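Local coordinates for protein acyl-CoA dehydrogenase (Slackia heliotrinireducens, PDB 4RM7) that is of unknown specific function but belongs to the acyl-CoA dehydrogenase family, with helical N- and C-terminal domains and a beta-sheet middle domain, in a four-chain assembly, at residues Q13-H18 against V74-E79; D149-N154 against V222-R227; Q282-K287 against M338-G343; I60-H65 against Q96-E101. All blocks are in the same frame, centred on the assembly; numbering follows the deposited sequence.

Contact 1: residues Q13-H18 against V74-E79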
# COMPACT_ATOMS: atom_id res chain seq x y z
N GLN A 13 -5.02 -23.81 27.05
CA GLN A 13 -4.89 -22.64 27.91
C GLN A 13 -3.92 -22.89 29.07
O GLN A 13 -3.18 -21.99 29.47
CB GLN A 13 -6.25 -22.23 28.45
CG GLN A 13 -7.14 -21.56 27.43
CD GLN A 13 -8.59 -21.50 27.86
OE1 GLN A 13 -8.94 -21.79 29.01
NE2 GLN A 13 -9.46 -21.12 26.92
N ARG A 14 -3.93 -24.10 29.62
CA ARG A 14 -3.02 -24.40 30.73
C ARG A 14 -1.57 -24.36 30.24
O ARG A 14 -0.68 -23.85 30.95
CB ARG A 14 -3.33 -25.76 31.35
CG ARG A 14 -4.46 -25.75 32.33
CD ARG A 14 -4.44 -26.98 33.22
NE ARG A 14 -5.42 -26.89 34.31
CZ ARG A 14 -6.64 -27.41 34.26
NH1 ARG A 14 -7.05 -28.05 33.17
NH2 ARG A 14 -7.46 -27.28 35.30
N LEU A 15 -1.34 -24.88 29.04
CA LEU A 15 -0.03 -24.83 28.40
C LEU A 15 0.48 -23.39 28.35
O LEU A 15 1.61 -23.10 28.76
CB LEU A 15 -0.11 -25.42 26.99
CG LEU A 15 1.12 -25.30 26.08
CD1 LEU A 15 2.28 -26.11 26.62
CD2 LEU A 15 0.78 -25.74 24.66
N LEU A 16 -0.37 -22.50 27.87
CA LEU A 16 -0.04 -21.09 27.83
C LEU A 16 0.32 -20.56 29.20
O LEU A 16 1.27 -19.80 29.34
CB LEU A 16 -1.21 -20.29 27.28
CG LEU A 16 -1.12 -20.04 25.80
CD1 LEU A 16 -2.44 -19.47 25.38
CD2 LEU A 16 -0.01 -19.06 25.56
N ASN A 17 -0.45 -20.97 30.21
CA ASN A 17 -0.20 -20.51 31.57
C ASN A 17 1.20 -20.91 32.00
O ASN A 17 1.93 -20.11 32.58
CB ASN A 17 -1.23 -21.06 32.55
CG ASN A 17 -2.63 -20.56 32.28
OD1 ASN A 17 -2.83 -19.54 31.63
ND2 ASN A 17 -3.62 -21.29 32.81
N HIS A 18 1.55 -22.16 31.71
CA HIS A 18 2.86 -22.69 32.08
C HIS A 18 3.98 -21.95 31.36
O HIS A 18 4.98 -21.57 31.97
CB HIS A 18 2.94 -24.18 31.78
CG HIS A 18 1.91 -25.00 32.50
ND1 HIS A 18 1.75 -26.36 32.29
CD2 HIS A 18 0.98 -24.65 33.42
CE1 HIS A 18 0.78 -26.80 33.06
NE2 HIS A 18 0.29 -25.79 33.76
N VAL A 74 3.40 -23.87 18.35
CA VAL A 74 3.12 -22.51 17.92
C VAL A 74 2.71 -21.61 19.09
O VAL A 74 3.17 -20.47 19.20
CB VAL A 74 2.03 -22.53 16.85
CG1 VAL A 74 1.33 -21.18 16.75
CG2 VAL A 74 2.63 -22.93 15.54
N LEU A 75 1.86 -22.12 19.97
CA LEU A 75 1.48 -21.35 21.14
C LEU A 75 2.70 -21.09 22.02
O LEU A 75 2.85 -19.99 22.56
CB LEU A 75 0.39 -22.07 21.94
CG LEU A 75 -0.96 -22.27 21.24
CD1 LEU A 75 -1.89 -23.11 22.13
CD2 LEU A 75 -1.61 -20.93 20.87
N VAL A 76 3.60 -22.08 22.13
CA VAL A 76 4.79 -21.92 22.96
C VAL A 76 5.67 -20.83 22.35
O VAL A 76 6.02 -19.86 23.03
CB VAL A 76 5.59 -23.24 23.11
CG1 VAL A 76 6.97 -22.99 23.64
CG2 VAL A 76 4.87 -24.20 24.05
N ILE A 77 5.97 -20.95 21.07
CA ILE A 77 6.83 -19.97 20.39
C ILE A 77 6.23 -18.57 20.32
O ILE A 77 6.93 -17.59 20.57
CB ILE A 77 7.18 -20.44 18.99
CG1 ILE A 77 8.00 -21.72 19.09
CG2 ILE A 77 7.95 -19.35 18.23
CD1 ILE A 77 7.90 -22.57 17.88
N GLU A 78 4.94 -18.47 20.02
CA GLU A 78 4.31 -17.15 19.97
C GLU A 78 4.35 -16.47 21.35
O GLU A 78 4.64 -15.28 21.45
CB GLU A 78 2.86 -17.24 19.47
CG GLU A 78 2.02 -16.00 19.73
CD GLU A 78 0.52 -16.19 19.48
OE1 GLU A 78 0.01 -17.32 19.63
OE2 GLU A 78 -0.17 -15.20 19.13
N GLU A 79 4.11 -17.23 22.41
CA GLU A 79 4.08 -16.63 23.74
C GLU A 79 5.46 -16.20 24.24
O GLU A 79 5.58 -15.15 24.87
CB GLU A 79 3.44 -17.60 24.75
CG GLU A 79 3.29 -17.03 26.18
CD GLU A 79 2.44 -15.73 26.29
OE1 GLU A 79 1.96 -15.16 25.28
OE2 GLU A 79 2.26 -15.26 27.44

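Contact 2: residues D149-N154 against V222-R227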
# COMPACT_ATOMS: atom_id res chain seq x y z
N ASP A 149 41.25 -43.82 -1.21
CA ASP A 149 40.77 -44.62 -0.10
C ASP A 149 40.01 -43.73 0.86
O ASP A 149 39.76 -44.11 2.00
CB ASP A 149 41.96 -45.27 0.61
CG ASP A 149 41.53 -46.26 1.67
OD1 ASP A 149 41.30 -47.44 1.33
OD2 ASP A 149 41.43 -45.85 2.84
N THR A 150 39.68 -42.53 0.41
CA THR A 150 39.10 -41.52 1.27
C THR A 150 37.84 -40.92 0.69
O THR A 150 37.64 -40.91 -0.52
CB THR A 150 40.08 -40.37 1.46
OG1 THR A 150 40.65 -40.05 0.19
CG2 THR A 150 41.17 -40.77 2.41
N LEU A 151 37.00 -40.40 1.58
CA LEU A 151 35.81 -39.66 1.20
C LEU A 151 36.06 -38.20 1.53
O LEU A 151 36.43 -37.85 2.64
CB LEU A 151 34.62 -40.16 2.00
CG LEU A 151 34.22 -41.61 1.76
CD1 LEU A 151 32.96 -41.96 2.53
CD2 LEU A 151 34.02 -41.85 0.28
N VAL A 152 35.86 -37.34 0.54
CA VAL A 152 36.18 -35.93 0.70
C VAL A 152 35.02 -34.99 0.39
O VAL A 152 34.38 -35.11 -0.64
CB VAL A 152 37.39 -35.57 -0.17
CG1 VAL A 152 36.99 -35.57 -1.63
CG2 VAL A 152 37.97 -34.24 0.24
N MSE A 153 34.77 -34.04 1.29
CA MSE A 153 33.63 -33.15 1.16
C MSE A 153 34.05 -31.73 0.76
O MSE A 153 35.00 -31.17 1.32
CB MSE A 153 32.84 -33.12 2.46
CG MSE A 153 31.65 -32.15 2.43
SE MSE A 153 30.69 -31.99 4.14
CE MSE A 153 29.65 -33.64 4.10
N ASN A 154 33.33 -31.16 -0.21
CA ASN A 154 33.59 -29.81 -0.70
C ASN A 154 32.29 -29.08 -0.95
O ASN A 154 31.39 -29.59 -1.62
CB ASN A 154 34.42 -29.83 -1.98
CG ASN A 154 35.87 -30.15 -1.73
OD1 ASN A 154 36.63 -29.32 -1.21
ND2 ASN A 154 36.28 -31.37 -2.11
N VAL A 222 35.64 -37.19 5.42
CA VAL A 222 34.48 -37.63 6.18
C VAL A 222 34.46 -39.15 6.26
O VAL A 222 34.73 -39.84 5.28
CB VAL A 222 33.17 -37.08 5.56
CG1 VAL A 222 33.13 -35.56 5.66
CG2 VAL A 222 33.01 -37.52 4.11
N LYS A 223 34.16 -39.67 7.45
CA LYS A 223 34.09 -41.12 7.63
C LYS A 223 32.70 -41.64 7.26
O LYS A 223 31.72 -40.90 7.30
CB LYS A 223 34.45 -41.49 9.07
CG LYS A 223 35.95 -41.39 9.36
CD LYS A 223 36.28 -41.67 10.83
CE LYS A 223 37.77 -41.45 11.15
NZ LYS A 223 38.20 -39.99 11.11
N GLU A 224 32.62 -42.91 6.87
CA GLU A 224 31.34 -43.50 6.47
C GLU A 224 30.34 -43.52 7.63
O GLU A 224 29.13 -43.34 7.42
CB GLU A 224 31.56 -44.91 5.92
CG GLU A 224 30.29 -45.66 5.55
CD GLU A 224 29.58 -45.07 4.33
OE1 GLU A 224 30.14 -44.17 3.68
OE2 GLU A 224 28.45 -45.53 4.03
N SER A 225 30.85 -43.71 8.84
CA SER A 225 30.01 -43.77 10.04
C SER A 225 29.31 -42.44 10.34
O SER A 225 28.41 -42.39 11.17
CB SER A 225 30.85 -44.19 11.25
OG SER A 225 31.74 -43.16 11.67
N TRP A 226 29.73 -41.37 9.67
CA TRP A 226 29.15 -40.05 9.89
C TRP A 226 27.87 -39.84 9.08
O TRP A 226 27.05 -38.99 9.43
CB TRP A 226 30.17 -38.95 9.54
CG TRP A 226 31.39 -38.94 10.41
CD1 TRP A 226 31.61 -39.71 11.51
CD2 TRP A 226 32.55 -38.12 10.25
NE1 TRP A 226 32.84 -39.43 12.05
CE2 TRP A 226 33.44 -38.45 11.30
CE3 TRP A 226 32.94 -37.15 9.33
CZ2 TRP A 226 34.69 -37.83 11.44
CZ3 TRP A 226 34.18 -36.54 9.47
CH2 TRP A 226 35.03 -36.89 10.52
N ARG A 227 27.70 -40.61 8.01
CA ARG A 227 26.51 -40.45 7.16
C ARG A 227 25.25 -40.87 7.90
O ARG A 227 25.24 -41.91 8.57
CB ARG A 227 26.65 -41.25 5.87
CG ARG A 227 25.62 -40.88 4.82
CD ARG A 227 25.20 -42.09 4.00
NE ARG A 227 26.34 -42.77 3.38
CZ ARG A 227 26.86 -42.43 2.21
NH1 ARG A 227 27.90 -43.11 1.72
NH2 ARG A 227 26.36 -41.41 1.53

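Contact 3: residues Q282-K287 against M338-G343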
# COMPACT_ATOMS: atom_id res chain seq x y z
N GLN A 282 -7.04 10.67 16.03
CA GLN A 282 -7.55 9.95 14.87
C GLN A 282 -6.47 9.14 14.16
O GLN A 282 -6.71 7.99 13.80
CB GLN A 282 -8.22 10.92 13.89
CG GLN A 282 -9.50 11.56 14.41
CD GLN A 282 -9.94 12.76 13.56
OE1 GLN A 282 -11.00 13.36 13.80
NE2 GLN A 282 -9.12 13.12 12.58
N GLN A 283 -5.29 9.74 13.98
CA GLN A 283 -4.15 9.07 13.34
C GLN A 283 -3.76 7.83 14.11
O GLN A 283 -3.57 6.77 13.52
CB GLN A 283 -2.95 10.01 13.25
CG GLN A 283 -3.14 11.20 12.30
CD GLN A 283 -3.13 10.79 10.83
OE1 GLN A 283 -2.13 10.28 10.33
NE2 GLN A 283 -4.25 11.02 10.14
N VAL A 284 -3.63 7.97 15.42
CA VAL A 284 -3.30 6.83 16.27
C VAL A 284 -4.42 5.78 16.30
O VAL A 284 -4.16 4.59 16.28
CB VAL A 284 -2.96 7.28 17.70
CG1 VAL A 284 -2.77 6.07 18.61
CG2 VAL A 284 -1.72 8.13 17.68
N GLN A 285 -5.68 6.22 16.34
CA GLN A 285 -6.79 5.29 16.35
C GLN A 285 -6.76 4.42 15.11
O GLN A 285 -6.85 3.21 15.20
CB GLN A 285 -8.11 6.01 16.44
CG GLN A 285 -8.34 6.59 17.80
CD GLN A 285 -9.76 7.01 18.01
OE1 GLN A 285 -10.37 7.69 17.16
NE2 GLN A 285 -10.31 6.61 19.14
N MSE A 286 -6.57 5.03 13.96
CA MSE A 286 -6.53 4.23 12.78
C MSE A 286 -5.33 3.29 12.75
O MSE A 286 -5.46 2.11 12.39
CB MSE A 286 -6.52 5.10 11.53
CG MSE A 286 -6.30 4.20 10.32
SE MSE A 286 -4.89 4.90 9.27
CE MSE A 286 -6.03 6.25 8.42
N LYS A 287 -4.15 3.79 13.10
CA LYS A 287 -2.97 2.93 13.12
C LYS A 287 -3.23 1.71 14.01
O LYS A 287 -2.94 0.58 13.62
CB LYS A 287 -1.74 3.70 13.61
CG LYS A 287 -0.89 4.28 12.50
CD LYS A 287 0.40 4.86 13.09
CE LYS A 287 1.12 5.79 12.13
NZ LYS A 287 0.57 7.18 12.14
N MSE A 338 6.64 1.84 16.29
CA MSE A 338 7.69 2.85 16.43
C MSE A 338 7.13 4.23 16.19
O MSE A 338 7.45 5.16 16.92
CB MSE A 338 8.84 2.62 15.47
CG MSE A 338 9.79 1.52 15.85
SE MSE A 338 11.01 1.17 14.37
CE MSE A 338 11.73 2.99 14.30
N GLN A 339 6.30 4.38 15.15
CA GLN A 339 5.82 5.70 14.79
C GLN A 339 4.97 6.29 15.91
O GLN A 339 5.06 7.48 16.21
CB GLN A 339 5.03 5.66 13.47
CG GLN A 339 4.90 7.04 12.82
CD GLN A 339 6.24 7.55 12.29
OE1 GLN A 339 7.19 6.78 12.15
NE2 GLN A 339 6.31 8.85 11.98
N ILE A 340 4.18 5.44 16.56
CA ILE A 340 3.39 5.86 17.69
C ILE A 340 4.23 6.25 18.90
O ILE A 340 3.90 7.22 19.58
CB ILE A 340 2.38 4.76 18.11
CG1 ILE A 340 1.27 4.63 17.06
CG2 ILE A 340 1.72 5.11 19.40
CD1 ILE A 340 0.50 3.34 17.17
N LEU A 341 5.32 5.54 19.18
CA LEU A 341 6.17 5.89 20.33
C LEU A 341 6.98 7.16 20.07
O LEU A 341 7.54 7.73 20.99
CB LEU A 341 7.13 4.77 20.69
CG LEU A 341 6.61 3.36 21.01
CD1 LEU A 341 7.76 2.50 21.44
CD2 LEU A 341 5.61 3.37 22.08
N GLY A 342 7.05 7.58 18.81
CA GLY A 342 7.67 8.84 18.44
C GLY A 342 9.18 8.72 18.35
O GLY A 342 9.70 7.62 18.17
N GLY A 343 9.87 9.85 18.50
CA GLY A 343 11.32 9.92 18.35
C GLY A 343 12.09 8.93 19.18
O GLY A 343 12.95 8.22 18.65

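Contact 4: residues I60-H65 against Q96-E101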
# COMPACT_ATOMS: atom_id res chain seq x y z
N ILE A 60 8.51 -30.96 22.76
CA ILE A 60 9.87 -31.42 22.48
C ILE A 60 9.94 -32.94 22.32
O ILE A 60 11.02 -33.51 22.22
CB ILE A 60 10.87 -30.98 23.58
CG1 ILE A 60 10.52 -31.59 24.93
CG2 ILE A 60 10.93 -29.47 23.71
CD1 ILE A 60 11.59 -31.35 25.96
N HIS A 61 8.79 -33.61 22.28
CA HIS A 61 8.72 -35.05 22.06
C HIS A 61 7.47 -35.36 21.25
O HIS A 61 6.57 -34.53 21.19
CB HIS A 61 8.72 -35.82 23.39
CG HIS A 61 7.37 -35.94 24.05
ND1 HIS A 61 6.70 -34.87 24.60
CD2 HIS A 61 6.60 -37.03 24.28
CE1 HIS A 61 5.56 -35.29 25.13
NE2 HIS A 61 5.48 -36.60 24.95
N ARG A 62 7.40 -36.53 20.62
CA ARG A 62 6.22 -36.89 19.84
C ARG A 62 5.22 -37.63 20.71
O ARG A 62 5.25 -38.85 20.81
CB ARG A 62 6.59 -37.75 18.63
CG ARG A 62 7.50 -37.09 17.60
CD ARG A 62 8.09 -38.12 16.62
NE ARG A 62 9.23 -37.57 15.89
CZ ARG A 62 9.17 -37.03 14.67
NH1 ARG A 62 10.28 -36.55 14.10
NH2 ARG A 62 8.01 -36.97 14.01
N ARG A 63 4.33 -36.88 21.35
CA ARG A 63 3.29 -37.44 22.20
C ARG A 63 2.58 -38.64 21.57
O ARG A 63 2.49 -39.70 22.19
CB ARG A 63 2.27 -36.37 22.54
CG ARG A 63 1.01 -36.89 23.19
CD ARG A 63 -0.04 -35.81 23.18
NE ARG A 63 -0.32 -35.42 21.81
CZ ARG A 63 -1.23 -36.01 21.05
NH1 ARG A 63 -1.97 -36.99 21.56
NH2 ARG A 63 -1.42 -35.61 19.80
N ASN A 64 2.11 -38.48 20.33
CA ASN A 64 1.36 -39.55 19.67
C ASN A 64 2.25 -40.63 19.06
O ASN A 64 1.74 -41.55 18.42
CB ASN A 64 0.41 -38.97 18.59
CG ASN A 64 1.15 -38.25 17.45
OD1 ASN A 64 2.29 -38.57 17.11
ND2 ASN A 64 0.47 -37.28 16.85
N HIS A 65 3.56 -40.49 19.25
CA HIS A 65 4.60 -41.40 18.74
C HIS A 65 4.84 -41.27 17.23
O HIS A 65 5.69 -41.97 16.69
CB HIS A 65 4.27 -42.86 19.06
CG HIS A 65 3.93 -43.10 20.50
ND1 HIS A 65 4.87 -43.07 21.50
CD2 HIS A 65 2.75 -43.39 21.10
CE1 HIS A 65 4.28 -43.33 22.66
NE2 HIS A 65 3.00 -43.52 22.44
N GLN A 96 15.55 -28.43 14.38
CA GLN A 96 16.80 -29.17 14.21
C GLN A 96 16.66 -30.55 14.80
O GLN A 96 17.25 -31.51 14.30
CB GLN A 96 17.96 -28.44 14.87
CG GLN A 96 18.57 -27.35 14.02
CD GLN A 96 19.88 -26.86 14.59
OE1 GLN A 96 20.64 -26.13 13.93
NE2 GLN A 96 20.17 -27.27 15.83
N LEU A 97 15.89 -30.63 15.87
CA LEU A 97 15.61 -31.88 16.54
C LEU A 97 14.80 -32.76 15.63
O LEU A 97 15.11 -33.94 15.43
CB LEU A 97 14.85 -31.63 17.83
CG LEU A 97 14.73 -32.88 18.70
CD1 LEU A 97 16.11 -33.49 18.91
CD2 LEU A 97 14.06 -32.57 20.02
N GLN A 98 13.75 -32.18 15.08
CA GLN A 98 12.83 -32.89 14.21
C GLN A 98 13.54 -33.42 12.97
O GLN A 98 13.39 -34.59 12.61
CB GLN A 98 11.69 -31.97 13.82
CG GLN A 98 10.54 -32.67 13.17
CD GLN A 98 9.31 -31.80 13.13
OE1 GLN A 98 9.19 -30.85 13.90
NE2 GLN A 98 8.39 -32.11 12.22
N ILE A 99 14.32 -32.55 12.33
CA ILE A 99 15.11 -32.90 11.15
C ILE A 99 16.13 -34.01 11.43
O ILE A 99 16.29 -34.93 10.62
CB ILE A 99 15.83 -31.68 10.60
CG1 ILE A 99 14.84 -30.77 9.88
CG2 ILE A 99 16.92 -32.07 9.63
CD1 ILE A 99 15.46 -29.48 9.43
N LEU A 100 16.80 -33.94 12.57
CA LEU A 100 17.72 -35.01 12.95
C LEU A 100 17.00 -36.35 13.07
O LEU A 100 17.47 -37.35 12.55
CB LEU A 100 18.43 -34.69 14.26
CG LEU A 100 19.39 -35.83 14.62
CD1 LEU A 100 20.46 -35.89 13.58
CD2 LEU A 100 20.00 -35.69 16.00
N GLU A 101 15.86 -36.36 13.77
CA GLU A 101 15.10 -37.60 13.97
C GLU A 101 14.69 -38.22 12.65
O GLU A 101 14.79 -39.43 12.46
CB GLU A 101 13.86 -37.36 14.83
CG GLU A 101 14.14 -37.17 16.31
CD GLU A 101 12.89 -36.86 17.13
OE1 GLU A 101 11.84 -36.51 16.55
OE2 GLU A 101 12.95 -36.97 18.37

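Contact 1: residues Q13-H18 against V74-E79
Leu16 and Leu15 on helix 10-26 pack against Leu75 and its neighbours on helix 70-84. The two helices belong to the all-helical N-terminal domain of the acyl-CoA dehydrogenase fold. Their short segments run roughly parallel, at 35°, with axes 9.7 Å apart. No hydrogen bond joins them, and the contact is largely buried.

Leu16 has the largest share of the interface. Its CD2 methyl lies 4.2 Å from the carbonyl oxygen Leu75 O, and the side chain crosses that of Glu79 at about a right angle. The CB and CG carbons of Glu79 serve as the apolar surface, while its carboxylate forms a salt bridge with Arg82. Tyr5 and Leu8 also touch Leu16, so the chain before the helix adds to its cover.

The Leu75 side chain starts toward helix 10-26. Its CD1 comes within 4.5 Å of Leu15 CD2, a loose apolar approach. Leu15 also points across the interface, with CG anti to the backbone N (chi1 172°). It crosses the Val76 side chain nearly at right angles, with Leu15 CD1 4.1 Å from Val76 CG2. Beside this pair, Leu16 CD2 rests 3.8 Å from Glu79 CB and 3.9 Å from Glu79 CG.

Contact 2: residues D149-N154 against V222-R227
Leu151 meets Val222 through both backbone and side chain. Its carbonyl oxygen, Leu151 O, accepts a hydrogen bond from Val222 N at 3.0 Å. The bond is nearly straight at the hydrogen, at 164°, but the donor is tilted 33° from the carbonyl plane. The Leu151 side chain starts toward the 222-227 segment. Its CB lies 3.7 Å from Val222 CG2 and 3.3 Å from Val222 O. Further out, the methyl Leu151 CD1 reaches to 3.8 Å from Glu224 OE1, and the two side chains pass at a slant. That carboxylate belongs to a salt bridge inside its own segment, with Arg227 NH1 3.2 Å from Glu224 OE1. The hydrogen bonds in this pair are weak. Arg227 has a second acidic partner in Asp175.

Val152 points away from Val222 and bonds through its backbone to Thr145. The strand here is part of the beta-sheet middle domain. Strand 151-161 runs antiparallel to strand 212-221, and the segment 222-227 is the chain leaving that strand toward helix 234-270.

Met153, a selenomethionine, again turns toward the second segment. Its backbone bonds to Val220, next along the pairing. Val222 divides its methyls between the two inward residues. CG1 is anti to the carbonyl carbon (chi1 -65°), which sets Val222 CG1 4.0 Å from Met153 CB and CG2 on Leu151. Val144 and Trp188 touch both Met153 and Val222.

Contact 3: residues Q282-K287 against M338-G343
Lys287 lays its aliphatic chain against Gln339 and Ile340, and this is the closer part of the contact. Lys287 CD is 4.1 Å from Ile340 CG1, with the two side chains sliding past each other in opposite directions. One carbon further, Lys287 CE sits 4.0 Å from Gln339 CG and 4.1 Å from Gln339 CB. Here the Lys287 and Gln339 side chains cross obliquely. The interactions are van der Waals contacts between methylenes, and no hydrogen bond links the segments.

The other part is looser. Val284 stands one helical turn before Lys287, and its CG1 only comes within 4.5 Å of Ile340 CD1. Ile340 is also packed by Leu288 and Met291 further along helix 282-311 and by Ala264 on helix 234-270. The contact joins the start of helix 282-311 to the end of helix 316-341. Both helices belong to the helical C-terminal domain of the acyl-CoA dehydrogenase fold.

None of the touching residues is fully buried. The polar ends turn to a neighbouring chain instead. Lys287 bends at its last torsion (chi4 83°), and NZ forms a salt bridge with Glu370 of the second subunit. Gln339 bends at chi2 (69°). Its OE1 accepts from Arg360 of the second subunit, and its NE2 donates to Glu370 of that subunit. The same two side chains therefore give their carbons to the contact within the chain and their polar groups to the subunit interface. Glu370 of the second subunit, held by both, ties the helix pair to the assembly.

Contact 4: residues I60-H65 against Q96-E101
With CG anti to the carbonyl carbon in both residues (chi1 -63° and -75°), Arg62 and Glu101 reach each other. Beyond CG both side chains are extended, and they slide past each other in opposite directions. Arg62 NE and Arg62 NH1 each lie 2.9 Å from Glu101 OE1, so two nitrogens grip a single atom in a side-on salt bridge. Both bonds are bent, as expected when two N-H groups share one oxygen. NH1 uses the anti lone pair of OE1, whereas NE comes from above the carboxylate plane. OE1 lies near the guanidinium plane, but the two planar groups are turned 33° apart.

Arg62 opens a type I beta turn that ends at His65, closed by a bond of 2.8 Å from His65 N to Arg62 O. The turn lies in the loop between helix 43-50 and helix 70-84, and the salt bridge fastens it to helix 90-103 of the helical N-terminal domain. Outside the pair, Arg62 NH2 bonds to Arg66 O and Glu101 OE1 to Tyr68 OH. Glu101 OE2 forms a salt bridge with Arg113, which also bonds to Ile60 O. Two arginines and a hydroxyl round one carboxylate would probably favour its charged form.

Gln98 CG approaches Arg62 NH1 to 4.0 Å. At the Ile60 end a methyl faces a carbonyl oxygen, Leu97 CD2 lying 3.9 Å from Ile60 O.

Contacts 1 and 4 both lie in the helical N-terminal domain and interleave along the chain. Their centres are 18 Å apart, and helices 70-84 and 90-103, which they use, are consecutive. Contact 2 follows in sequence, where the chain leaves the beta-sheet middle domain for the loop before helix 234-270. Its nearest atoms are about 8 Å from those of contact 4. Contact 3 comes last, in the C-terminal helical domain. Contacts 2 and 3 have centres 58 Å apart, on opposite sides of the chain's centre. Contacts 1 and 4 tie together elements of the N-terminal domain, contact 2 holds the end of the sheet domain, and contact 3 joins two C-terminal helices where other subunits pack.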